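Local structure of alternansucrase (6HVG) at residues D624-D629 / V1157-Y1162. The protein belongs to glycoside hydrolase family 70, large multidomain proteins built around a TIM-barrel-type catalytic core, here flanked by cell-wall-binding-type repeats and carrying a bound calcium ion. Sequence-based numbering, arbitrary orientation.
With CA (calcium ion), chain C.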
loop_
_atom_site.group_PDB
_atom_site.type_symbol
_atom_site.label_atom_id
_atom_site.label_comp_id
_atom_site.label_asym_id
_atom_site.label_seq_id
_atom_site.Cartn_x
_atom_site.Cartn_y
_atom_site.Cartn_z
ATOM N N ASP A 624 -14.164 6.783 -3.670
ATOM C CA ASP A 624 -13.375 6.940 -4.873
ATOM C C ASP A 624 -12.971 5.617 -5.529
ATOM O O ASP A 624 -12.439 5.609 -6.638
ATOM C CB ASP A 624 -12.162 7.798 -4.556
ATOM C CG ASP A 624 -12.537 9.252 -4.204
ATOM O OD1 ASP A 624 -13.657 9.696 -4.567
ATOM O OD2 ASP A 624 -11.695 9.957 -3.588
ATOM N N ASN A 625 -13.240 4.495 -4.856
ATOM C CA ASN A 625 -12.877 3.172 -5.357
ATOM C C ASN A 625 -14.061 2.361 -5.919
ATOM O O ASN A 625 -13.916 1.155 -6.153
ATOM C CB ASN A 625 -12.239 2.384 -4.235
ATOM C CG ASN A 625 -11.282 3.210 -3.444
ATOM O OD1 ASN A 625 -11.676 3.867 -2.484
ATOM N ND2 ASN A 625 -10.005 3.135 -3.792
ATOM N N VAL A 626 -15.205 3.019 -6.121
ATOM C CA VAL A 626 -16.424 2.405 -6.621
ATOM C C VAL A 626 -17.132 3.319 -7.633
ATOM O O VAL A 626 -16.690 4.436 -7.892
ATOM C CB VAL A 626 -17.411 2.087 -5.481
ATOM C CG1 VAL A 626 -16.756 1.192 -4.439
ATOM C CG2 VAL A 626 -17.978 3.357 -4.848
ATOM N N ASP A 627 -18.204 2.811 -8.235
ATOM C CA ASP A 627 -19.005 3.566 -9.214
ATOM C C ASP A 627 -19.869 4.596 -8.491
ATOM O O ASP A 627 -20.684 4.261 -7.625
ATOM C CB ASP A 627 -19.883 2.620 -10.052
ATOM C CG ASP A 627 -20.495 3.298 -11.276
ATOM O OD1 ASP A 627 -21.072 4.399 -11.167
ATOM O OD2 ASP A 627 -20.428 2.707 -12.357
ATOM N N ALA A 628 -19.680 5.856 -8.848
ATOM C CA ALA A 628 -20.310 6.957 -8.126
ATOM C C ALA A 628 -21.853 6.981 -8.208
ATOM O O ALA A 628 -22.499 7.740 -7.489
ATOM C CB ALA A 628 -19.727 8.266 -8.615
ATOM N N ASP A 629 -22.438 6.170 -9.081
ATOM C CA ASP A 629 -23.890 5.973 -9.086
ATOM C C ASP A 629 -24.438 5.593 -7.723
ATOM O O ASP A 629 -25.569 5.934 -7.395
ATOM C CB ASP A 629 -24.280 4.866 -10.065
ATOM C CG ASP A 629 -24.199 5.293 -11.529
ATOM O OD1 ASP A 629 -24.213 6.516 -11.826
ATOM O OD2 ASP A 629 -24.154 4.372 -12.381
ATOM N N VAL A 1157 -20.436 -0.681 2.950
ATOM C CA VAL A 1157 -19.157 -1.107 2.378
ATOM C C VAL A 1157 -19.348 -1.854 1.066
ATOM O O VAL A 1157 -19.150 -3.039 1.001
ATOM C CB VAL A 1157 -18.390 -1.980 3.399
ATOM C CG1 VAL A 1157 -17.017 -2.355 2.866
ATOM C CG2 VAL A 1157 -18.240 -1.224 4.706
ATOM N N PRO A 1158 -19.709 -1.148 0.001
ATOM C CA PRO A 1158 -20.011 -1.792 -1.271
ATOM C C PRO A 1158 -18.828 -2.179 -2.170
ATOM O O PRO A 1158 -19.044 -2.900 -3.148
ATOM C CB PRO A 1158 -20.871 -0.736 -1.976
ATOM C CG PRO A 1158 -20.345 0.548 -1.473
ATOM C CD PRO A 1158 -20.002 0.294 -0.041
ATOM N N ASP A 1159 -17.609 -1.718 -1.873
ATOM C CA ASP A 1159 -16.474 -1.931 -2.780
ATOM C C ASP A 1159 -16.015 -3.389 -2.895
ATOM O O ASP A 1159 -15.648 -3.827 -3.986
ATOM C CB ASP A 1159 -15.283 -1.065 -2.402
ATOM C CG ASP A 1159 -14.084 -1.272 -3.338
ATOM O OD1 ASP A 1159 -14.168 -0.969 -4.538
ATOM O OD2 ASP A 1159 -13.047 -1.784 -2.870
ATOM N N GLN A 1160 -15.998 -4.145 -1.800
ATOM C CA GLN A 1160 -15.428 -5.493 -1.855
ATOM C C GLN A 1160 -16.015 -6.495 -0.878
ATOM O O GLN A 1160 -16.780 -6.145 0.014
ATOM C CB GLN A 1160 -13.883 -5.449 -1.698
ATOM C CG GLN A 1160 -13.353 -5.251 -0.287
ATOM C CD GLN A 1160 -13.565 -3.848 0.260
ATOM O OE1 GLN A 1160 -13.328 -2.860 -0.449
ATOM N NE2 GLN A 1160 -13.984 -3.744 1.524
ATOM N N ILE A 1161 -15.608 -7.748 -1.054
ATOM C CA ILE A 1161 -16.000 -8.843 -0.193
ATOM C C ILE A 1161 -14.826 -9.830 -0.171
ATOM O O ILE A 1161 -14.116 -9.945 -1.160
ATOM C CB ILE A 1161 -17.319 -9.459 -0.705
ATOM C CG1 ILE A 1161 -17.877 -10.491 0.276
ATOM C CG2 ILE A 1161 -17.146 -10.062 -2.088
ATOM C CD1 ILE A 1161 -19.300 -10.889 -0.043
ATOM N N TYR A 1162 -14.604 -10.509 0.953
ATOM C CA TYR A 1162 -13.433 -11.385 1.121
ATOM C C TYR A 1162 -13.761 -12.867 1.144
ATOM O O TYR A 1162 -14.883 -13.258 1.391
ATOM C CB TYR A 1162 -12.726 -11.088 2.443
ATOM C CG TYR A 1162 -11.892 -9.822 2.515
ATOM C CD1 TYR A 1162 -12.473 -8.563 2.420
ATOM C CD2 TYR A 1162 -10.522 -9.893 2.767
ATOM C CE1 TYR A 1162 -11.715 -7.413 2.563
ATOM C CE2 TYR A 1162 -9.754 -8.749 2.889
ATOM C CZ TYR A 1162 -10.353 -7.513 2.797
ATOM O OH TYR A 1162 -9.574 -6.387 2.970
HETATM CA CA CA C . -13.840 -1.067 -6.692
HETATM O O HOH W 1 -16.014 -1.885 -6.225
#
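N625 and D1159 meet through a shared calcium ion, a buried metal-bridged contact between two loops that follow neighbouring parallel strands, 617-620 and 1151-1156. The evidence is the coordination: the main-chain carbonyl O of N625 lies 2.3 Å from the calcium, and carboxylate OD1 of D1159 lies 2.2 Å from it. These two oxygens, N625 O and D1159 OD1, approach to 2.7 Å because both are ligands. Binding by D1159 is monodentate, since its OD2 stays 4.0 Å from the calcium. A chi1 of -180° extends the carboxylate of D1159 away from its backbone N and presents OD1 to the ion. Water 1, 2.4 Å from the calcium, donates a hydrogen bond to D1159 O, so D1159 binds the ion through OD1 and also holds one of its water ligands through its backbone O. Beside the site, methyl CG1 of V626 packs 3.4 Å from CB of D1159. E575 and D581 complete the protein ligands, while the side-chain amide of N625 is anchored separately on S574 O. Further along, D627 OD1 accepts from D629 N (3.1 Å, 167°), a capping bond at the turn into helix 629-642. Carbonyl and carboxylate together make this a calcium site at the C-terminal ends of two adjacent strands of the family 70 (β/α)-barrel.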